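Local structure of epimerase (Methylomonas sp. DH-1, 7CJ5) at residues A[70-75]-A[90-95]; A[150-155]-A[186-191]; A[161-166]-A[190-195]. The protein catalyses the manganese-dependent epimerisation of ketoses at the C3 position, acting most strongly on L-ribulose and also interconverting D-allulose and D-fructose. All blocks are in the same frame, centred on the assembly; numbering follows the deposited sequence.

Contact 1: A[70-75]-A[90-95]; sequences LGLSAA and DELLRK. With FUD (D-fructose), chain D.
Leu70 overlaps Leu92 by their CD2 methyls, which meet at 3.9 Å as the two side chains run past one another head to tail. The other branch of Leu70 is used as well: its CD1 comes within 4.2 Å of Leu93 CD2, with Leu93 lying roughly perpendicular to it. Two torsions of Leu70 set up this fork: chi1 (60°) carries CG toward the helix, and chi2 (86°) turns the methyls, CD1 to Leu93 and CD2 to Leu92. Leu72 works differently, presenting a single methyl. Its CD2 fits against both helix leucines, 4.1 Å from Leu92 CD2 and again 4.1 Å from Leu93 CD2, so one methyl bridges two successive helix residues.

The backbones stay well apart and run almost antiparallel, with the axes of strand 70-72 and helix 90-95 at 169° and 10.3 Å at closest approach. This is the strand-to-helix half of a beta-alpha-beta crossover in the TIM barrel, where helix 83-102 leads on to strand 107-112. That next strand supplies Ile112, which touches both Leu70 and Leu93, while Met135 and Leu138 of helix 125-143 extend the apolar layer beyond Leu93.

The alternation of the strand divides the labour. A CB on Gly71 would point away from the helix, whereas Leu70 and Leu72 both reach it. On the sugar side of the strand, Leu70 O approaches O5 of the bound D-fructose at 3.4 Å, and Ser69, just before it in sequence, binds the sugar.

No hydrogen bond crosses between the two segments. Their cohesion therefore rests on the shapes of four branched, buried side chains and on exclusion of water, with the directional bonding left to the barrel strands, as between Leu70 and Cys109.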
# COMPACT_ATOMS: atom_id res chain seq x y z
N LEU A 70 -7.73 -5.62 -16.71
CA LEU A 70 -6.33 -6.05 -16.87
C LEU A 70 -5.44 -4.98 -16.26
O LEU A 70 -5.93 -3.87 -16.00
CB LEU A 70 -6.04 -6.26 -18.36
CG LEU A 70 -6.21 -5.03 -19.24
CD1 LEU A 70 -4.93 -4.20 -19.27
CD2 LEU A 70 -6.61 -5.44 -20.64
N GLY A 71 -4.18 -5.36 -16.03
CA GLY A 71 -3.07 -4.43 -15.82
C GLY A 71 -2.05 -4.62 -16.92
O GLY A 71 -1.79 -5.79 -17.30
N LEU A 72 -1.51 -3.53 -17.44
CA LEU A 72 -0.43 -3.59 -18.45
C LEU A 72 0.85 -4.03 -17.73
O LEU A 72 0.85 -4.13 -16.47
CB LEU A 72 -0.29 -2.24 -19.14
CG LEU A 72 -1.54 -1.74 -19.85
CD1 LEU A 72 -1.34 -0.32 -20.35
CD2 LEU A 72 -1.91 -2.66 -21.00
N SER A 73 1.89 -4.30 -18.50
CA SER A 73 3.23 -4.67 -17.97
C SER A 73 4.25 -3.70 -18.54
O SER A 73 3.87 -2.84 -19.36
CB SER A 73 3.57 -6.11 -18.28
OG SER A 73 3.89 -6.27 -19.65
N ALA A 74 5.51 -3.82 -18.13
CA ALA A 74 6.62 -2.99 -18.64
C ALA A 74 6.65 -3.06 -20.18
O ALA A 74 7.03 -2.04 -20.81
CB ALA A 74 7.91 -3.45 -18.02
N ALA A 75 6.28 -4.20 -20.77
CA ALA A 75 6.38 -4.45 -22.23
C ALA A 75 5.22 -3.78 -22.99
O ALA A 75 5.32 -3.68 -24.23
CB ALA A 75 6.42 -5.93 -22.52
N ASP A 90 -1.29 -0.17 -26.85
CA ASP A 90 -2.47 0.12 -27.71
C ASP A 90 -2.99 -1.22 -28.26
O ASP A 90 -4.21 -1.49 -28.18
CB ASP A 90 -2.15 1.07 -28.86
CG ASP A 90 -1.87 2.53 -28.50
OD1 ASP A 90 -2.06 2.91 -27.32
OD2 ASP A 90 -1.47 3.29 -29.42
N GLU A 91 -2.09 -2.04 -28.81
CA GLU A 91 -2.42 -3.33 -29.48
C GLU A 91 -3.06 -4.28 -28.46
O GLU A 91 -4.10 -4.89 -28.80
CB GLU A 91 -1.17 -3.95 -30.10
CG GLU A 91 -1.42 -5.31 -30.72
CD GLU A 91 -0.18 -6.12 -31.06
OE1 GLU A 91 0.79 -6.07 -30.29
OE2 GLU A 91 -0.20 -6.80 -32.09
N LEU A 92 -2.50 -4.40 -27.26
CA LEU A 92 -3.04 -5.28 -26.19
C LEU A 92 -4.44 -4.80 -25.79
O LEU A 92 -5.35 -5.65 -25.63
CB LEU A 92 -2.11 -5.28 -24.98
CG LEU A 92 -2.45 -6.34 -23.92
CD1 LEU A 92 -1.21 -6.75 -23.15
CD2 LEU A 92 -3.54 -5.83 -22.99
N LEU A 93 -4.61 -3.49 -25.63
CA LEU A 93 -5.91 -2.88 -25.21
C LEU A 93 -6.97 -3.11 -26.30
O LEU A 93 -8.13 -3.45 -25.94
CB LEU A 93 -5.67 -1.40 -24.92
CG LEU A 93 -4.86 -1.12 -23.65
CD1 LEU A 93 -4.43 0.33 -23.57
CD2 LEU A 93 -5.64 -1.52 -22.41
N ARG A 94 -6.63 -2.96 -27.57
CA ARG A 94 -7.58 -3.25 -28.69
C ARG A 94 -7.98 -4.74 -28.63
O ARG A 94 -9.17 -5.04 -28.75
CB ARG A 94 -6.97 -2.90 -30.05
CG ARG A 94 -6.79 -1.41 -30.27
CD ARG A 94 -6.50 -1.06 -31.71
NE ARG A 94 -5.26 -1.65 -32.22
CZ ARG A 94 -4.07 -1.06 -32.17
NH1 ARG A 94 -3.94 0.14 -31.62
NH2 ARG A 94 -3.00 -1.68 -32.65
N LYS A 95 -7.01 -5.63 -28.46
CA LYS A 95 -7.27 -7.09 -28.39
C LYS A 95 -8.20 -7.39 -27.21
O LYS A 95 -9.16 -8.13 -27.39
CB LYS A 95 -5.97 -7.88 -28.29
CG LYS A 95 -6.15 -9.38 -28.34
CD LYS A 95 -6.78 -9.87 -29.61
CE LYS A 95 -6.77 -11.38 -29.72
NZ LYS A 95 -7.76 -11.86 -30.70
C1 FUD D . -4.74 -4.85 -8.17
C2 FUD D . -6.23 -4.68 -8.31
C3 FUD D . -6.93 -5.46 -9.39
C4 FUD D . -6.08 -5.24 -10.62
C5 FUD D . -6.34 -6.10 -11.85
C6 FUD D . -7.39 -7.18 -11.70
O1 FUD D . -4.30 -4.42 -6.88
O2 FUD D . -6.84 -3.94 -7.55
O3 FUD D . -8.26 -4.98 -9.59
O4 FUD D . -6.24 -3.86 -10.92
O5 FUD D . -6.62 -5.26 -12.97
O6 FUD D . -7.45 -7.91 -12.96

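Contact 2: A[150-155]-A[186-191]; sequences DLEVVN and TYHMNI. With MN (manganese (II) ion), chain C; FUD (D-fructose), chain D.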
# COMPACT_ATOMS: atom_id res chain seq x y z
N ASP A 150 -13.20 2.10 -17.64
CA ASP A 150 -13.21 2.59 -16.24
C ASP A 150 -11.77 2.48 -15.73
O ASP A 150 -11.26 1.34 -15.65
CB ASP A 150 -14.22 1.81 -15.41
CG ASP A 150 -15.49 1.51 -16.18
OD1 ASP A 150 -16.37 2.40 -16.24
OD2 ASP A 150 -15.59 0.40 -16.74
N LEU A 151 -11.14 3.62 -15.44
CA LEU A 151 -9.71 3.71 -15.07
C LEU A 151 -9.59 3.50 -13.56
O LEU A 151 -10.10 4.35 -12.79
CB LEU A 151 -9.17 5.08 -15.47
CG LEU A 151 -9.42 5.49 -16.91
CD1 LEU A 151 -8.82 6.86 -17.17
CD2 LEU A 151 -8.85 4.49 -17.89
N GLU A 152 -8.96 2.39 -13.17
CA GLU A 152 -8.89 1.97 -11.75
C GLU A 152 -7.78 2.73 -11.04
O GLU A 152 -6.60 2.46 -11.31
CB GLU A 152 -8.65 0.48 -11.61
CG GLU A 152 -8.88 0.01 -10.19
CD GLU A 152 -8.60 -1.46 -9.94
OE1 GLU A 152 -8.22 -2.16 -10.90
OE2 GLU A 152 -8.78 -1.90 -8.78
N VAL A 153 -8.16 3.62 -10.12
CA VAL A 153 -7.21 4.31 -9.22
C VAL A 153 -6.63 3.24 -8.29
O VAL A 153 -7.41 2.51 -7.66
CB VAL A 153 -7.91 5.46 -8.47
CG1 VAL A 153 -7.02 6.06 -7.40
CG2 VAL A 153 -8.37 6.52 -9.46
N VAL A 154 -5.30 3.11 -8.24
CA VAL A 154 -4.64 2.12 -7.34
C VAL A 154 -3.58 2.84 -6.50
O VAL A 154 -3.26 4.02 -6.79
CB VAL A 154 -4.10 0.89 -8.09
CG1 VAL A 154 -5.24 0.14 -8.78
CG2 VAL A 154 -3.00 1.21 -9.09
N ASN A 155 -3.12 2.17 -5.45
CA ASN A 155 -2.25 2.78 -4.42
C ASN A 155 -0.86 3.03 -5.04
O ASN A 155 -0.58 2.50 -6.14
CB ASN A 155 -2.23 1.92 -3.15
CG ASN A 155 -1.44 0.63 -3.30
OD1 ASN A 155 -0.23 0.66 -3.50
ND2 ASN A 155 -2.11 -0.51 -3.16
N THR A 186 -11.84 -0.27 -2.87
CA THR A 186 -11.84 0.03 -1.42
C THR A 186 -10.48 -0.29 -0.81
O THR A 186 -10.10 0.40 0.14
CB THR A 186 -13.01 -0.67 -0.70
OG1 THR A 186 -12.92 -2.08 -0.91
CG2 THR A 186 -14.36 -0.16 -1.16
N TYR A 187 -9.76 -1.31 -1.32
CA TYR A 187 -8.42 -1.71 -0.81
C TYR A 187 -7.43 -0.56 -1.03
O TYR A 187 -6.68 -0.17 -0.12
CB TYR A 187 -7.95 -2.99 -1.48
CG TYR A 187 -6.47 -3.27 -1.34
CD1 TYR A 187 -5.94 -3.78 -0.16
CD2 TYR A 187 -5.60 -3.00 -2.38
CE1 TYR A 187 -4.58 -4.05 -0.04
CE2 TYR A 187 -4.24 -3.25 -2.27
CZ TYR A 187 -3.73 -3.77 -1.10
OH TYR A 187 -2.39 -4.01 -0.99
N HIS A 188 -7.44 0.00 -2.24
CA HIS A 188 -6.55 1.13 -2.63
C HIS A 188 -6.99 2.40 -1.88
O HIS A 188 -6.12 3.12 -1.38
CB HIS A 188 -6.55 1.27 -4.16
CG HIS A 188 -5.98 0.07 -4.84
ND1 HIS A 188 -4.69 -0.37 -4.58
CD2 HIS A 188 -6.50 -0.79 -5.74
CE1 HIS A 188 -4.43 -1.44 -5.30
NE2 HIS A 188 -5.54 -1.74 -6.01
N MET A 189 -8.30 2.64 -1.80
CA MET A 189 -8.87 3.84 -1.14
C MET A 189 -8.43 3.87 0.32
O MET A 189 -8.10 4.96 0.84
CB MET A 189 -10.39 3.81 -1.23
CG MET A 189 -10.90 3.94 -2.65
SD MET A 189 -12.70 3.89 -2.70
CE MET A 189 -13.07 5.47 -1.95
N ASN A 190 -8.39 2.70 0.95
CA ASN A 190 -8.06 2.55 2.39
C ASN A 190 -6.71 3.21 2.67
O ASN A 190 -6.52 3.78 3.77
CB ASN A 190 -8.06 1.08 2.77
CG ASN A 190 -7.76 0.89 4.23
OD1 ASN A 190 -8.52 1.36 5.08
ND2 ASN A 190 -6.67 0.21 4.51
N ILE A 191 -5.78 3.11 1.73
CA ILE A 191 -4.43 3.72 1.85
C ILE A 191 -4.54 5.21 1.51
O ILE A 191 -4.25 6.04 2.38
CB ILE A 191 -3.43 2.97 0.95
CG1 ILE A 191 -3.27 1.52 1.41
CG2 ILE A 191 -2.11 3.70 0.86
CD1 ILE A 191 -2.55 0.64 0.41
MN MN C . -9.03 -3.70 -7.91
C1 FUD D . -4.74 -4.85 -8.17
C2 FUD D . -6.23 -4.68 -8.31
C3 FUD D . -6.93 -5.46 -9.39
C4 FUD D . -6.08 -5.24 -10.62
C5 FUD D . -6.34 -6.10 -11.85
C6 FUD D . -7.39 -7.18 -11.70
O1 FUD D . -4.30 -4.42 -6.88
O2 FUD D . -6.84 -3.94 -7.55
O3 FUD D . -8.26 -4.98 -9.59
O4 FUD D . -6.24 -3.86 -10.92
O5 FUD D . -6.62 -5.26 -12.97
O6 FUD D . -7.45 -7.91 -12.96
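His188 and Asn155 meet because their first torsions turn the two side chains toward each other: the imidazole CG lies anti to its own carbonyl carbon (chi1 -64°), and the amide of Asn155 sits between its backbone N and carbonyl carbon (chi1 73°). The meeting point is at the C-terminal end of the TIM barrel strands, where strand 148-152 opens into a loop beside helix 186-192. Asn155 ND2 approaches the ring edge and gives His188 ND1 a weak, bent hydrogen bond of 2.9 Å, the amide and ring planes standing 48° apart. Asn155 OD1 accepts from Tyr157 N of the same chain, while ND2 also bonds to Tyr157 OH of the second subunit.

Both faces of the imidazole are packed. Val154 CB stands 3.5 Å from the ring centroid in a CH-pi contact, while Tyr187 CD2 lies over the opposite face, offset toward the rim. So held, NE2 donates toward D-fructose, reaching O2 at 3.0 Å and O1 at 3.1 Å. With an alanine at His188, fructose O1 and O2 would probably lose a donor, and Val154 and Tyr187 the ring they pack on.

Glu152, a probable proton donor/acceptor, divides its carboxylate: OE1 accepts from fructose O4 at 2.6 Å, and OE2 binds manganese at 2.0 Å, joined there by Asp185, His211, Glu246 and the sugar's own O2 and O3.

Contact 3: A[161-166]-A[190-195]; sequences IMNTGL and NIEENG
The end of helix 186-192 faces the start of helix 165-175, and the nearest CA atoms are those of Thr164 and Glu193, 5.8 Å apart. Glu193 makes the direct polar link. Its chain bends at chi2 (-75°), bringing the carboxylate round to the first turn of the facing helix, where OE2 accepts from Gly165 N at 2.7 Å. The bond is fairly straight, 160° at the hydrogen, and uses the syn lone pair, on the side of the other oxygen. That other oxygen, OE1, is hydrogen-bonded to Ser199 OG, so both ends of the buried carboxylate have a partner. A negative group beside the amino end of a helix is also likely to be stabilised by the helix dipole.

Thr164 occupies the N-cap position. Its OG1 bonds to Glu167 N, leaving CG2 to pack 3.8 Å from Glu192 O.

Glu192 meets Asn163 mostly through its aliphatic part: Glu192 CB lies 3.1 Å from Asn163 O, and Glu192 CD is 3.8 Å from Asn163 CB. The polar ends are joined by a water that donates to Asn163 OD1 at 2.8 Å and to Glu192 OE1 at 2.9 Å. The Glu192 carboxylate is in salt bridges to Arg156 of the same chain (OE2) and to Arg265 of the second subunit (OE1), the latter its strongest partner, while Asn163 ND2 bonds to Val154 O and so ties this turn to the loop beyond strand 148-152.

A second water lies 2.9 Å from Glu193 OE2, near Asn163 O.

Taken together, Thr164 as N-cap, joined by the carboxylate of Glu193 from the neighbouring segment on Gly165 N, forms a helix N-terminal capping arrangement, set among the loops at the C-terminal end of the barrel strands and beside the dimer interface.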
# COMPACT_ATOMS: atom_id res chain seq x y z
N ILE A 161 0.72 7.13 -11.43
CA ILE A 161 -0.05 8.06 -12.31
C ILE A 161 -1.17 8.72 -11.51
O ILE A 161 -1.27 9.95 -11.55
CB ILE A 161 -0.56 7.32 -13.56
CG1 ILE A 161 0.61 6.90 -14.45
CG2 ILE A 161 -1.57 8.18 -14.31
CD1 ILE A 161 1.34 8.06 -15.08
N MET A 162 -2.00 7.92 -10.83
CA MET A 162 -3.15 8.45 -10.05
C MET A 162 -3.47 7.49 -8.91
O MET A 162 -3.65 6.28 -9.17
CB MET A 162 -4.38 8.65 -10.93
CG MET A 162 -4.62 7.53 -11.90
SD MET A 162 -5.84 8.00 -13.14
CE MET A 162 -6.97 6.65 -12.87
N ASN A 163 -3.53 8.03 -7.70
CA ASN A 163 -3.64 7.23 -6.45
C ASN A 163 -4.94 7.58 -5.72
O ASN A 163 -5.32 6.80 -4.87
CB ASN A 163 -2.41 7.44 -5.57
CG ASN A 163 -1.11 7.00 -6.21
OD1 ASN A 163 -0.10 7.69 -6.07
ND2 ASN A 163 -1.12 5.87 -6.91
N THR A 164 -5.60 8.69 -6.06
CA THR A 164 -6.90 9.09 -5.45
C THR A 164 -7.96 9.25 -6.54
O THR A 164 -7.61 9.53 -7.69
CB THR A 164 -6.78 10.40 -4.67
OG1 THR A 164 -6.58 11.44 -5.62
CG2 THR A 164 -5.67 10.38 -3.64
N GLY A 165 -9.24 9.13 -6.15
CA GLY A 165 -10.39 9.46 -7.00
C GLY A 165 -10.26 10.83 -7.64
O GLY A 165 -10.54 10.94 -8.84
N LEU A 166 -9.85 11.85 -6.86
CA LEU A 166 -9.70 13.25 -7.36
C LEU A 166 -8.66 13.29 -8.48
O LEU A 166 -8.90 13.99 -9.49
CB LEU A 166 -9.30 14.18 -6.22
CG LEU A 166 -10.35 14.40 -5.14
CD1 LEU A 166 -9.96 15.58 -4.24
CD2 LEU A 166 -11.71 14.66 -5.75
N ASN A 190 -8.39 2.70 0.95
CA ASN A 190 -8.06 2.55 2.39
C ASN A 190 -6.71 3.21 2.67
O ASN A 190 -6.52 3.78 3.77
CB ASN A 190 -8.06 1.08 2.77
CG ASN A 190 -7.76 0.89 4.23
OD1 ASN A 190 -8.52 1.36 5.08
ND2 ASN A 190 -6.67 0.21 4.51
N ILE A 191 -5.78 3.11 1.73
CA ILE A 191 -4.43 3.72 1.85
C ILE A 191 -4.54 5.21 1.51
O ILE A 191 -4.25 6.04 2.38
CB ILE A 191 -3.43 2.97 0.95
CG1 ILE A 191 -3.27 1.52 1.41
CG2 ILE A 191 -2.11 3.70 0.86
CD1 ILE A 191 -2.55 0.64 0.41
N GLU A 192 -5.01 5.54 0.30
CA GLU A 192 -4.69 6.83 -0.35
C GLU A 192 -5.72 7.94 -0.04
O GLU A 192 -5.34 9.12 -0.11
CB GLU A 192 -4.58 6.64 -1.87
CG GLU A 192 -3.49 5.67 -2.28
CD GLU A 192 -2.07 6.13 -2.00
OE1 GLU A 192 -1.89 7.32 -1.63
OE2 GLU A 192 -1.13 5.29 -2.17
N GLU A 193 -6.98 7.59 0.25
CA GLU A 193 -8.09 8.58 0.21
C GLU A 193 -8.20 9.32 1.55
O GLU A 193 -7.87 8.75 2.59
CB GLU A 193 -9.41 7.89 -0.12
CG GLU A 193 -9.44 7.27 -1.50
CD GLU A 193 -9.59 8.25 -2.65
OE1 GLU A 193 -9.96 9.42 -2.40
OE2 GLU A 193 -9.34 7.83 -3.79
N ASN A 194 -8.70 10.56 1.50
CA ASN A 194 -9.12 11.32 2.71
C ASN A 194 -10.55 10.87 3.05
O ASN A 194 -11.50 11.57 2.66
CB ASN A 194 -9.02 12.83 2.52
CG ASN A 194 -9.36 13.58 3.79
OD1 ASN A 194 -9.22 14.81 3.87
ND2 ASN A 194 -9.81 12.85 4.80
N GLY A 195 -10.68 9.72 3.71
CA GLY A 195 -11.97 9.07 3.98
C GLY A 195 -12.47 8.28 2.78
O GLY A 195 -11.90 8.42 1.67
O HOH W 1 -8.10 5.25 -4.15
O HOH W 2 0.07 8.49 -3.35

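In the fold
All three contacts are buried within one TIM barrel, yet their chemistry changes with position. Contact 1 is apolar packing between a barrel strand and its outer helix, untouched by the second subunit. Contact 2, whose centre is about 20 Å from that of contact 1, is polar and metal-bound; the two do not touch, but both border D-fructose. Contact 3 uses helix 186-192 as contact 2 does, and the pair share Asn190 and Ile191, with centres about 6 Å apart. Both also reach the second subunit. Where contact 2 directs polar atoms toward the sugar and manganese, contact 3 spends its carboxylates on a helix start, on waters and on arginines.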